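PDB 5GKD: AlyGC from Glaciecola chathamensis, which degrades alginate as a polysaccharide lyase of family 6, probably cutting the glycosidic bonds by beta-elimination. Local coordinates for residues 83-88 with 121-126; 144-149 with 177-182; 171-176 with 206-211; 567-572 with 599-604. One frame throughout, in Å; residues are numbered along the deposited sequence.

Contact 1 (83-88 with 121-126); sequences GYTPTG and EQDSWV
Gly88 and Asp123 bring the two segments together, their CA atoms 5.1 Å apart. One direct backbone bond joins them, from Ser124 N to Gly88 O at 3.1 Å. Asp123 does most of the side-chain work. Its CB rests against Gly88 O at 3.5 Å. Its CG is wedged between the backbone N and the carbonyl carbon (chi1 63°), and from there the carboxylate reaches the 83-88 loop. Asp123 OD2 meets the methyl CG2 of Thr85 at 3.6 Å, and the two side chains pass with opposite headings. Asp123 OD2 is also 2.8 Å from a water that takes the N-H of Thr85. The other oxygen, OD1, is held by Lys143 in a salt bridge and by the amide of Asn145. Thr85 has its own task within the loop. Its OG1 accepts from Thr87 N at 3.2 Å, which makes an ST turn, and it also bonds to Glu89 O. The loop leads into strand 89-92, and residues 124-126 of the other segment begin strand 124-128, the next strand along one face of the parallel beta-helix. Glu121 reaches further and forms a salt bridge with Arg536 of the second subunit. The contact is polar although largely buried. Lys143, Asn145 and water meet the carboxylate of Asp123, so it is likely to stay charged.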
loop_
_atom_site.group_PDB
_atom_site.type_symbol
_atom_site.label_atom_id
_atom_site.label_comp_id
_atom_site.label_asym_id
_atom_site.label_seq_id
_atom_site.Cartn_x
_atom_site.Cartn_y
_atom_site.Cartn_z
ATOM N N GLY A 83 -15.509 -16.045 2.526
ATOM C CA GLY A 83 -16.034 -14.698 2.421
ATOM C C GLY A 83 -15.674 -13.851 3.619
ATOM O O GLY A 83 -14.702 -14.129 4.325
ATOM N N TYR A 84 -16.458 -12.795 3.825
ATOM C CA TYR A 84 -16.244 -11.873 4.930
ATOM C C TYR A 84 -17.411 -10.897 4.972
ATOM O O TYR A 84 -18.008 -10.583 3.940
ATOM C CB TYR A 84 -14.904 -11.130 4.817
ATOM C CG TYR A 84 -14.698 -10.396 3.504
ATOM C CD1 TYR A 84 -14.210 -11.055 2.389
ATOM C CD2 TYR A 84 -14.978 -9.048 3.387
ATOM C CE1 TYR A 84 -14.012 -10.391 1.205
ATOM C CE2 TYR A 84 -14.789 -8.380 2.200
ATOM C CZ TYR A 84 -14.306 -9.063 1.113
ATOM O OH TYR A 84 -14.112 -8.411 -0.070
ATOM N N THR A 85 -17.751 -10.451 6.178
ATOM C CA THR A 85 -18.930 -9.619 6.333
ATOM C C THR A 85 -18.702 -8.249 5.697
ATOM O O THR A 85 -17.626 -7.664 5.845
ATOM C CB THR A 85 -19.305 -9.438 7.799
ATOM O OG1 THR A 85 -20.483 -8.623 7.860
ATOM C CG2 THR A 85 -18.178 -8.760 8.601
ATOM N N PRO A 86 -19.683 -7.730 4.957
ATOM C CA PRO A 86 -19.584 -6.358 4.450
ATOM C C PRO A 86 -19.898 -5.300 5.501
ATOM O O PRO A 86 -19.688 -4.107 5.234
ATOM C CB PRO A 86 -20.624 -6.341 3.325
ATOM C CG PRO A 86 -21.658 -7.274 3.806
ATOM C CD PRO A 86 -20.943 -8.376 4.548
ATOM N N THR A 87 -20.398 -5.683 6.676
ATOM C CA THR A 87 -20.689 -4.706 7.720
ATOM C C THR A 87 -19.606 -4.773 8.798
ATOM O O THR A 87 -18.471 -5.210 8.543
ATOM C CB THR A 87 -22.103 -4.925 8.287
ATOM O OG1 THR A 87 -22.205 -6.217 8.881
ATOM C CG2 THR A 87 -23.162 -4.806 7.191
ATOM N N GLY A 88 -19.952 -4.332 10.002
ATOM C CA GLY A 88 -19.003 -4.376 11.090
ATOM C C GLY A 88 -18.866 -5.730 11.743
ATOM O O GLY A 88 -17.898 -5.946 12.475
ATOM N N GLU A 121 -8.202 -3.795 8.104
ATOM C CA GLU A 121 -9.595 -3.411 7.962
ATOM C C GLU A 121 -10.352 -4.207 9.018
ATOM O O GLU A 121 -10.530 -5.421 8.879
ATOM C CB GLU A 121 -10.088 -3.685 6.549
ATOM C CG GLU A 121 -11.332 -2.929 6.151
ATOM C CD GLU A 121 -11.147 -1.416 6.135
ATOM O OE1 GLU A 121 -12.089 -0.709 6.535
ATOM O OE2 GLU A 121 -10.069 -0.934 5.748
ATOM N N GLN A 122 -10.757 -3.521 10.086
ATOM C CA GLN A 122 -11.253 -4.134 11.312
ATOM C C GLN A 122 -12.709 -4.581 11.217
ATOM O O GLN A 122 -13.562 -3.867 10.691
ATOM C CB GLN A 122 -11.115 -3.138 12.466
ATOM C CG GLN A 122 -11.827 -3.566 13.728
ATOM C CD GLN A 122 -11.588 -2.623 14.873
ATOM O OE1 GLN A 122 -11.846 -2.955 16.025
ATOM N NE2 GLN A 122 -11.078 -1.440 14.569
ATOM N N ASP A 123 -12.991 -5.764 11.757
ATOM C CA ASP A 123 -14.359 -6.190 12.017
ATOM C C ASP A 123 -14.349 -7.115 13.231
ATOM O O ASP A 123 -13.308 -7.386 13.823
ATOM C CB ASP A 123 -15.001 -6.860 10.788
ATOM C CG ASP A 123 -14.285 -8.153 10.353
ATOM O OD1 ASP A 123 -13.381 -8.666 11.062
ATOM O OD2 ASP A 123 -14.633 -8.671 9.276
ATOM N N SER A 124 -15.524 -7.588 13.607
ATOM C CA SER A 124 -15.668 -8.576 14.656
ATOM C C SER A 124 -16.526 -9.697 14.110
ATOM O O SER A 124 -17.314 -9.487 13.189
ATOM C CB SER A 124 -16.303 -7.987 15.902
ATOM O OG SER A 124 -15.355 -7.270 16.668
ATOM N N TRP A 125 -16.363 -10.888 14.662
ATOM C CA TRP A 125 -17.138 -11.993 14.121
ATOM C C TRP A 125 -18.457 -12.190 14.852
ATOM O O TRP A 125 -19.460 -12.523 14.212
ATOM C CB TRP A 125 -16.316 -13.278 14.135
ATOM C CG TRP A 125 -15.361 -13.351 12.980
ATOM C CD1 TRP A 125 -15.131 -12.378 12.031
ATOM C CD2 TRP A 125 -14.531 -14.457 12.623
ATOM N NE1 TRP A 125 -14.184 -12.808 11.137
ATOM C CE2 TRP A 125 -13.813 -14.085 11.469
ATOM C CE3 TRP A 125 -14.312 -15.722 13.174
ATOM C CZ2 TRP A 125 -12.907 -14.938 10.862
ATOM C CZ3 TRP A 125 -13.402 -16.553 12.573
ATOM C CH2 TRP A 125 -12.716 -16.165 11.436
ATOM N N VAL A 126 -18.485 -11.995 16.173
ATOM C CA VAL A 126 -19.707 -12.111 16.960
ATOM C C VAL A 126 -19.817 -10.910 17.890
ATOM O O VAL A 126 -18.887 -10.629 18.648
ATOM C CB VAL A 126 -19.730 -13.423 17.772
ATOM C CG1 VAL A 126 -21.049 -13.586 18.484
ATOM C CG2 VAL A 126 -19.431 -14.630 16.869
HETATM O O HOH W 1 -15.716 -11.019 8.244
HETATM O O HOH W 2 -15.035 -7.669 7.080
#

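Contact 2 (144-149 with 177-182); sequences RNKGVT and LGSNGG. With PO4 (phosphate ion), chain H.
Gly147 and Gly181 are the nearest pair of the two loops, CA to CA 5.2 Å, and Val148 follows beside Gly182 at 5.4 Å. Gly147 N donates to Gly181 O at 2.8 Å, in the carbonyl plane, with an angle of 152° at the hydrogen. Both glycines have backbone angles that a side chain would not tolerate, and a CB on Gly181 would also collide with Lys146 CE. Lys146 runs alongside Gly181. Its CG lies anti to the backbone N (chi1 176°), and the chain then passes along Asn180 O, with Lys146 CE 3.5 Å from that oxygen. Lys146 NZ ends in a weak bond to the same Asn180 O, 3.3 Å away. Ser179 OG donates to Asn180 O at 2.7 Å, a closer bond. Leu177 covers the start of the lysine, its CD2 lying 3.8 Å from Lys146 N. Asn180 turns its side chain to the calcium ion, which Glu183, Glu212 and Glu214 also bind. Its ND2 makes a weak bond to a phosphate, probably from the crystallisation liquor, that Lys219 and Arg240 hold as well. Glu212 OE1 takes the N-H groups of both Gly181 and Gly182, and so ties this loop to another calcium ligand. The segments lead into strands 150-152 and 185-188, neighbours on one face of the parallel beta-helix, while Ser179 touches Ile601 from the second beta-helix.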
loop_
_atom_site.group_PDB
_atom_site.type_symbol
_atom_site.label_atom_id
_atom_site.label_comp_id
_atom_site.label_asym_id
_atom_site.label_seq_id
_atom_site.Cartn_x
_atom_site.Cartn_y
_atom_site.Cartn_z
ATOM N N ARG A 144 -7.969 -13.440 10.947
ATOM C CA ARG A 144 -6.624 -12.947 10.683
ATOM C C ARG A 144 -6.492 -11.439 10.813
ATOM O O ARG A 144 -5.368 -10.931 10.823
ATOM C CB ARG A 144 -6.143 -13.343 9.280
ATOM C CG ARG A 144 -6.785 -14.538 8.653
ATOM C CD ARG A 144 -6.400 -15.881 9.258
ATOM N NE ARG A 144 -5.078 -16.340 8.932
ATOM C CZ ARG A 144 -4.743 -17.610 8.726
ATOM N NH1 ARG A 144 -5.640 -18.589 8.762
ATOM N NH2 ARG A 144 -3.493 -17.887 8.466
ATOM N N ASN A 145 -7.594 -10.719 10.912
ATOM C CA ASN A 145 -7.575 -9.274 10.810
ATOM C C ASN A 145 -7.863 -8.647 12.162
ATOM O O ASN A 145 -8.330 -9.296 13.093
ATOM C CB ASN A 145 -8.605 -8.799 9.787
ATOM C CG ASN A 145 -10.008 -9.049 10.236
ATOM O OD1 ASN A 145 -10.340 -10.156 10.669
ATOM N ND2 ASN A 145 -10.855 -8.014 10.157
ATOM N N LYS A 146 -7.583 -7.358 12.245
ATOM C CA LYS A 146 -7.823 -6.606 13.461
ATOM C C LYS A 146 -9.294 -6.663 13.886
ATOM O O LYS A 146 -10.217 -6.683 13.065
ATOM C CB LYS A 146 -7.375 -5.162 13.258
ATOM C CG LYS A 146 -7.663 -4.256 14.439
ATOM C CD LYS A 146 -6.618 -3.200 14.625
ATOM C CE LYS A 146 -6.904 -2.351 15.850
ATOM N NZ LYS A 146 -5.687 -1.592 16.257
ATOM N N GLY A 147 -9.508 -6.678 15.191
ATOM C CA GLY A 147 -10.869 -6.730 15.690
ATOM C C GLY A 147 -11.014 -7.999 16.502
ATOM O O GLY A 147 -10.595 -9.086 16.103
ATOM N N VAL A 148 -11.621 -7.844 17.680
ATOM C CA VAL A 148 -11.881 -8.979 18.549
ATOM C C VAL A 148 -12.722 -10.012 17.793
ATOM O O VAL A 148 -13.495 -9.675 16.885
ATOM C CB VAL A 148 -12.566 -8.484 19.839
ATOM C CG1 VAL A 148 -13.933 -7.945 19.545
ATOM C CG2 VAL A 148 -12.634 -9.600 20.915
ATOM N N THR A 149 -12.503 -11.289 18.099
ATOM C CA THR A 149 -13.331 -12.316 17.472
ATOM C C THR A 149 -14.767 -12.217 17.972
ATOM O O THR A 149 -15.717 -12.216 17.182
ATOM C CB THR A 149 -12.747 -13.707 17.729
ATOM O OG1 THR A 149 -11.385 -13.736 17.283
ATOM C CG2 THR A 149 -13.532 -14.797 16.978
ATOM N N LEU A 177 -1.703 -11.158 15.399
ATOM C CA LEU A 177 -2.188 -10.044 14.598
ATOM C C LEU A 177 -1.044 -9.138 14.173
ATOM O O LEU A 177 -0.965 -8.725 13.014
ATOM C CB LEU A 177 -3.212 -9.243 15.398
ATOM C CG LEU A 177 -4.256 -8.339 14.741
ATOM C CD1 LEU A 177 -4.511 -7.087 15.576
ATOM C CD2 LEU A 177 -4.013 -8.010 13.299
ATOM N N GLY A 178 -0.166 -8.802 15.105
ATOM C CA GLY A 178 0.868 -7.829 14.846
ATOM C C GLY A 178 0.563 -6.436 15.339
ATOM O O GLY A 178 1.209 -5.483 14.889
ATOM N N SER A 179 -0.395 -6.289 16.238
ATOM C CA SER A 179 -0.729 -5.033 16.893
ATOM C C SER A 179 -1.742 -5.344 17.980
ATOM O O SER A 179 -2.150 -6.496 18.161
ATOM C CB SER A 179 -1.294 -3.998 15.921
ATOM O OG SER A 179 -2.689 -4.141 15.776
ATOM N N ASN A 180 -2.161 -4.307 18.689
ATOM C CA ASN A 180 -3.313 -4.432 19.564
ATOM C C ASN A 180 -4.574 -4.719 18.747
ATOM O O ASN A 180 -4.643 -4.468 17.547
ATOM C CB ASN A 180 -3.493 -3.164 20.399
ATOM C CG ASN A 180 -4.320 -3.405 21.663
ATOM O OD1 ASN A 180 -4.764 -2.464 22.313
ATOM N ND2 ASN A 180 -4.510 -4.655 22.014
ATOM N N GLY A 181 -5.568 -5.295 19.409
ATOM C CA GLY A 181 -6.847 -5.577 18.792
ATOM C C GLY A 181 -7.053 -6.989 18.297
ATOM O O GLY A 181 -7.884 -7.189 17.408
ATOM N N GLY A 182 -6.343 -7.972 18.845
ATOM C CA GLY A 182 -6.500 -9.347 18.399
ATOM C C GLY A 182 -7.132 -10.273 19.416
ATOM O O GLY A 182 -6.840 -11.470 19.437
HETATM P P PO4 H . -6.761 -2.907 25.679
HETATM O O1 PO4 H . -7.447 -3.965 26.501
HETATM O O2 PO4 H . -6.568 -3.477 24.329
HETATM O O3 PO4 H . -5.408 -2.527 26.337
HETATM O O4 PO4 H . -7.759 -1.785 25.515
HETATM O O HOH W 3 -3.545 -1.135 15.060
#

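Contact 3 (171-176 with 206-211); sequences FGPRPI and FDRCNG
The side chains of Phe171 and Phe206 lie side by side, each with CG anti to the carbonyl carbon (chi1 -65° and -62°). The ring planes are at 17° with centroids 4.7 Å apart, but slid so far that they barely overlap. Phe171 CD2 sits over the rim of one Phe206 face, 3.4 Å from CE2. Three backbone bonds join the segments: Asp207 N to Phe171 O, almost straight at 2.8 Å, Arg174 N to Arg208 O at 3.1 Å, and Asn210 N to Arg174 O at 2.8 Å. Phe171 and Phe206, a parallel pair, lie at the end of the strands; beyond them Arg174 and Cys209 form a single bridge between loops of successive coils of the right-handed beta-helix. Arg208 NH1 forms a salt bridge with Asp207 OD2 at 2.9 Å, and its NH2 goes to Glu431. Pro173 CG lies over one face of that guanidinium, 3.8 Å from NH1. With an alanine in place of Asp207, the guanidinium of Arg208 would probably be freer to swing off Pro173, and the Tyr170 hydroxyl would be likely to lose its bond. Cys209 SG lies 3.3 Å from Phe171 O and also packs on Phe171 CB.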
loop_
_atom_site.group_PDB
_atom_site.type_symbol
_atom_site.label_atom_id
_atom_site.label_comp_id
_atom_site.label_asym_id
_atom_site.label_seq_id
_atom_site.Cartn_x
_atom_site.Cartn_y
_atom_site.Cartn_z
ATOM N N PHE A 171 -13.008 -22.026 20.483
ATOM C CA PHE A 171 -12.251 -20.909 19.941
ATOM C C PHE A 171 -10.950 -21.495 19.416
ATOM O O PHE A 171 -9.989 -21.701 20.171
ATOM C CB PHE A 171 -12.029 -19.829 20.992
ATOM C CG PHE A 171 -13.304 -19.153 21.451
ATOM C CD1 PHE A 171 -13.942 -18.228 20.648
ATOM C CD2 PHE A 171 -13.856 -19.437 22.689
ATOM C CE1 PHE A 171 -15.120 -17.602 21.067
ATOM C CE2 PHE A 171 -15.035 -18.807 23.108
ATOM C CZ PHE A 171 -15.660 -17.897 22.293
ATOM N N GLY A 172 -10.934 -21.789 18.112
ATOM C CA GLY A 172 -9.797 -22.389 17.475
ATOM C C GLY A 172 -8.679 -21.402 17.230
ATOM O O GLY A 172 -8.754 -20.228 17.573
ATOM N N PRO A 173 -7.616 -21.899 16.612
ATOM C CA PRO A 173 -6.402 -21.095 16.415
ATOM C C PRO A 173 -6.654 -19.724 15.794
ATOM O O PRO A 173 -7.356 -19.583 14.794
ATOM C CB PRO A 173 -5.555 -21.980 15.495
ATOM C CG PRO A 173 -5.937 -23.402 15.908
ATOM C CD PRO A 173 -7.419 -23.324 16.261
ATOM N N ARG A 174 -6.071 -18.703 16.411
ATOM C CA ARG A 174 -6.086 -17.346 15.888
ATOM C C ARG A 174 -4.638 -16.896 15.806
ATOM O O ARG A 174 -3.973 -16.803 16.844
ATOM C CB ARG A 174 -6.879 -16.368 16.752
ATOM C CG ARG A 174 -6.669 -14.951 16.251
ATOM C CD ARG A 174 -7.631 -13.931 16.779
ATOM N NE ARG A 174 -7.346 -12.658 16.129
ATOM C CZ ARG A 174 -8.144 -11.602 16.133
ATOM N NH1 ARG A 174 -9.306 -11.639 16.766
ATOM N NH2 ARG A 174 -7.769 -10.505 15.485
ATOM N N PRO A 175 -4.115 -16.608 14.627
ATOM C CA PRO A 175 -2.694 -16.274 14.522
ATOM C C PRO A 175 -2.423 -14.881 15.072
ATOM O O PRO A 175 -3.327 -14.087 15.336
ATOM C CB PRO A 175 -2.402 -16.371 13.020
ATOM C CG PRO A 175 -3.748 -16.104 12.366
ATOM C CD PRO A 175 -4.801 -16.610 13.328
ATOM N N ILE A 176 -1.132 -14.621 15.284
ATOM C CA ILE A 176 -0.678 -13.322 15.757
ATOM C C ILE A 176 -1.175 -12.231 14.821
ATOM O O ILE A 176 -1.087 -12.346 13.593
ATOM C CB ILE A 176 0.854 -13.317 15.856
ATOM C CG1 ILE A 176 1.328 -14.343 16.892
ATOM C CG2 ILE A 176 1.377 -11.922 16.164
ATOM C CD1 ILE A 176 2.818 -14.682 16.790
ATOM N N PHE A 206 -10.150 -22.653 24.427
ATOM C CA PHE A 206 -9.346 -21.706 23.671
ATOM C C PHE A 206 -8.069 -22.419 23.215
ATOM O O PHE A 206 -7.168 -22.688 24.022
ATOM C CB PHE A 206 -9.013 -20.479 24.508
ATOM C CG PHE A 206 -10.210 -19.685 24.953
ATOM C CD1 PHE A 206 -10.957 -20.087 26.038
ATOM C CD2 PHE A 206 -10.573 -18.518 24.293
ATOM C CE1 PHE A 206 -12.063 -19.343 26.469
ATOM C CE2 PHE A 206 -11.674 -17.774 24.729
ATOM C CZ PHE A 206 -12.416 -18.190 25.808
ATOM N N ASP A 207 -8.004 -22.719 21.936
ATOM C CA ASP A 207 -6.966 -23.552 21.323
ATOM C C ASP A 207 -6.072 -22.639 20.485
ATOM O O ASP A 207 -6.474 -22.199 19.405
ATOM C CB ASP A 207 -7.623 -24.641 20.477
ATOM C CG ASP A 207 -6.618 -25.583 19.807
ATOM O OD1 ASP A 207 -5.490 -25.772 20.321
ATOM O OD2 ASP A 207 -6.983 -26.163 18.773
ATOM N N ARG A 208 -4.869 -22.354 20.995
ATOM C CA ARG A 208 -3.876 -21.527 20.318
ATOM C C ARG A 208 -4.443 -20.175 19.886
ATOM O O ARG A 208 -4.244 -19.720 18.758
ATOM C CB ARG A 208 -3.283 -22.255 19.125
ATOM C CG ARG A 208 -2.445 -23.457 19.490
ATOM C CD ARG A 208 -3.181 -24.682 19.091
ATOM N NE ARG A 208 -2.580 -25.354 17.982
ATOM C CZ ARG A 208 -3.210 -26.228 17.208
ATOM N NH1 ARG A 208 -4.491 -26.525 17.405
ATOM N NH2 ARG A 208 -2.540 -26.795 16.226
ATOM N N CYS A 209 -5.181 -19.535 20.792
ATOM C CA CYS A 209 -5.660 -18.182 20.531
ATOM C C CYS A 209 -4.486 -17.248 20.775
ATOM O O CYS A 209 -4.143 -16.947 21.918
ATOM C CB CYS A 209 -6.871 -17.861 21.404
ATOM S SG CYS A 209 -8.290 -18.937 20.996
ATOM N N ASN A 210 -3.855 -16.807 19.684
ATOM C CA ASN A 210 -2.563 -16.130 19.718
ATOM C C ASN A 210 -2.635 -14.700 19.176
ATOM O O ASN A 210 -1.611 -14.140 18.772
ATOM C CB ASN A 210 -1.533 -16.937 18.923
ATOM C CG ASN A 210 -1.293 -18.317 19.500
ATOM O OD1 ASN A 210 -1.852 -18.680 20.541
ATOM N ND2 ASN A 210 -0.437 -19.102 18.830
ATOM N N GLY A 211 -3.828 -14.097 19.153
ATOM C CA GLY A 211 -3.983 -12.792 18.527
ATOM C C GLY A 211 -3.107 -11.717 19.141
ATOM O O GLY A 211 -2.549 -10.875 18.424
#

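Contact 4 (567-572 with 599-604); sequences GNRSFA and LGIYNV
Two consecutive coils of the second parallel beta-helix meet where Ser570 and Asn603 face each other, just ahead of strands 572-578 and 606-610. Asn603 ND2 donates to Ser570 O at 3.1 Å. The bond is almost straight (175°) and lies in the plane of the Asn603 amide. That amide is held from elsewhere too: ND2 also bonds to Glu595, and OD1 accepts from Lys594 N. Ala572 N then donates to Asn603 O at 2.9 Å, from above the carbonyl plane, which begins the parallel pairing of the strands. The loop from 567 to 570 is a type II beta turn. Its first carbonyl, Gly567 O, takes both the backbone N and the OG of Ser570, the latter at 2.7 Å on a lone pair. A water joins Ser570 OG to Asn603 O across the contact. Arg569 extends from the turn and lays its guanidinium on Ile601, whose CD1 sits over the centre of one face, 3.5 Å from CZ. Its nitrogens form salt bridges with Glu595 and Asp597. CG of Phe571 is anti to the backbone N (chi1 -170°), which carries the ring to Tyr602. Phe571 turns its edge to the face of Tyr602, with planes at 68° and CE1 3.6 Å from CE2 of the tyrosine. Its CD1 edge also meets Tyr602 O at 3.2 Å. If an alanine stood at Phe571, the Tyr602 face would probably lose its cover and a gap would open beside Lys119. The Tyr602 hydroxyl is bonded to Glu605 and to Gly635 N.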
loop_
_atom_site.group_PDB
_atom_site.type_symbol
_atom_site.label_atom_id
_atom_site.label_comp_id
_atom_site.label_asym_id
_atom_site.label_seq_id
_atom_site.Cartn_x
_atom_site.Cartn_y
_atom_site.Cartn_z
ATOM N N GLY A 567 5.839 -5.613 2.207
ATOM C CA GLY A 567 4.712 -4.775 1.856
ATOM C C GLY A 567 4.112 -4.090 3.068
ATOM O O GLY A 567 4.208 -4.569 4.200
ATOM N N ASN A 568 3.505 -2.933 2.826
ATOM C CA ASN A 568 2.775 -2.246 3.887
ATOM C C ASN A 568 1.732 -3.172 4.510
ATOM O O ASN A 568 1.009 -3.879 3.809
ATOM C CB ASN A 568 2.116 -0.979 3.337
ATOM C CG ASN A 568 3.107 0.173 3.181
ATOM O OD1 ASN A 568 3.298 0.962 4.103
ATOM N ND2 ASN A 568 3.736 0.269 2.021
ATOM N N ARG A 569 1.689 -3.190 5.839
ATOM C CA ARG A 569 0.749 -3.997 6.608
ATOM C C ARG A 569 0.972 -5.497 6.421
ATOM O O ARG A 569 0.066 -6.280 6.663
ATOM C CB ARG A 569 -0.708 -3.632 6.277
ATOM C CG ARG A 569 -1.067 -2.158 6.516
ATOM C CD ARG A 569 -0.782 -1.762 7.964
ATOM N NE ARG A 569 -1.611 -0.666 8.432
ATOM C CZ ARG A 569 -1.161 0.425 9.043
ATOM N NH1 ARG A 569 0.136 0.576 9.279
ATOM N NH2 ARG A 569 -2.023 1.356 9.440
ATOM N N SER A 570 2.152 -5.919 5.973
ATOM C CA SER A 570 2.478 -7.334 5.891
ATOM C C SER A 570 3.074 -7.793 7.217
ATOM O O SER A 570 3.565 -6.988 8.007
ATOM C CB SER A 570 3.455 -7.615 4.739
ATOM O OG SER A 570 4.745 -7.065 4.990
ATOM N N PHE A 571 3.025 -9.102 7.464
ATOM C CA PHE A 571 3.502 -9.612 8.749
ATOM C C PHE A 571 4.125 -10.992 8.583
ATOM O O PHE A 571 3.448 -11.943 8.183
ATOM C CB PHE A 571 2.380 -9.653 9.792
ATOM C CG PHE A 571 2.881 -9.950 11.194
ATOM C CD1 PHE A 571 3.316 -8.922 12.021
ATOM C CD2 PHE A 571 2.952 -11.261 11.667
ATOM C CE1 PHE A 571 3.801 -9.196 13.292
ATOM C CE2 PHE A 571 3.424 -11.529 12.936
ATOM C CZ PHE A 571 3.847 -10.501 13.750
ATOM N N ALA A 572 5.418 -11.094 8.893
ATOM C CA ALA A 572 6.119 -12.369 8.923
ATOM C C ALA A 572 6.063 -12.974 10.324
ATOM O O ALA A 572 6.597 -12.398 11.275
ATOM C CB ALA A 572 7.573 -12.195 8.484
ATOM N N LEU A 599 0.797 3.217 15.228
ATOM C CA LEU A 599 -0.379 2.613 15.835
ATOM C C LEU A 599 -0.059 1.279 16.501
ATOM O O LEU A 599 -0.968 0.474 16.735
ATOM C CB LEU A 599 -1.477 2.418 14.789
ATOM C CG LEU A 599 -1.859 3.667 14.003
ATOM C CD1 LEU A 599 -2.876 3.319 12.935
ATOM C CD2 LEU A 599 -2.416 4.722 14.929
ATOM N N GLY A 600 1.213 1.014 16.784
ATOM C CA GLY A 600 1.585 -0.245 17.399
ATOM C C GLY A 600 1.712 -1.424 16.456
ATOM O O GLY A 600 1.939 -2.547 16.930
ATOM N N ILE A 601 1.598 -1.205 15.128
ATOM C CA ILE A 601 1.658 -2.260 14.125
ATOM C C ILE A 601 3.117 -2.501 13.729
ATOM O O ILE A 601 3.934 -1.574 13.696
ATOM C CB ILE A 601 0.783 -1.885 12.905
ATOM C CG1 ILE A 601 -0.666 -1.609 13.332
ATOM C CG2 ILE A 601 0.778 -2.993 11.891
ATOM C CD1 ILE A 601 -1.517 -1.017 12.248
ATOM N N TYR A 602 3.462 -3.749 13.412
ATOM C CA TYR A 602 4.825 -4.053 12.985
ATOM C C TYR A 602 4.794 -5.189 11.963
ATOM O O TYR A 602 3.736 -5.743 11.657
ATOM C CB TYR A 602 5.742 -4.341 14.193
ATOM C CG TYR A 602 5.336 -5.441 15.153
ATOM C CD1 TYR A 602 4.359 -5.231 16.131
ATOM C CD2 TYR A 602 5.982 -6.675 15.136
ATOM C CE1 TYR A 602 4.035 -6.230 17.052
ATOM C CE2 TYR A 602 5.656 -7.680 16.043
ATOM C CZ TYR A 602 4.689 -7.451 16.991
ATOM O OH TYR A 602 4.380 -8.446 17.869
ATOM N N ASN A 603 5.981 -5.523 11.424
ATOM C CA ASN A 603 6.121 -6.343 10.223
ATOM C C ASN A 603 6.681 -7.741 10.457
ATOM O O ASN A 603 6.646 -8.558 9.524
ATOM C CB ASN A 603 7.033 -5.644 9.198
ATOM C CG ASN A 603 6.455 -4.339 8.682
ATOM O OD1 ASN A 603 7.103 -3.287 8.747
ATOM N ND2 ASN A 603 5.234 -4.399 8.142
ATOM N N VAL A 604 7.205 -8.042 11.647
ATOM C CA VAL A 604 7.890 -9.310 11.886
ATOM C C VAL A 604 7.886 -9.663 13.372
ATOM O O VAL A 604 8.208 -8.830 14.224
ATOM C CB VAL A 604 9.335 -9.273 11.337
ATOM C CG1 VAL A 604 10.145 -8.138 11.982
ATOM C CG2 VAL A 604 10.032 -10.620 11.545
HETATM O O HOH W 4 6.559 -8.247 6.680
HETATM O O HOH W 5 1.841 -4.989 9.255
#

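Overall arrangement
Contacts 1, 2 and 3 lie in the first beta-helix, and contact 4 lies in the second. Contacts 1, 3 and 4 are mainly buried, while contact 2 is only partly so and carries a calcium ligand. Contacts 1 and 4 also reach the second subunit. Segments 171-176 and 177-182 share one loop, between strands 170-171 and 185-188. Contact 2 is the hub. Its loop 144-149 meets contact 1 and receives Arg174 of contact 3, and Gly178 O pairs with Tyr602 N of contact 4. Ile176 packs on Phe571. Chemistry follows place: water and a buried carboxylate in contact 1, glycine loops, a lysine and, at Asn180, the metal in contact 2, and rings, backbone pairing and paired arginines in contacts 3 and 4.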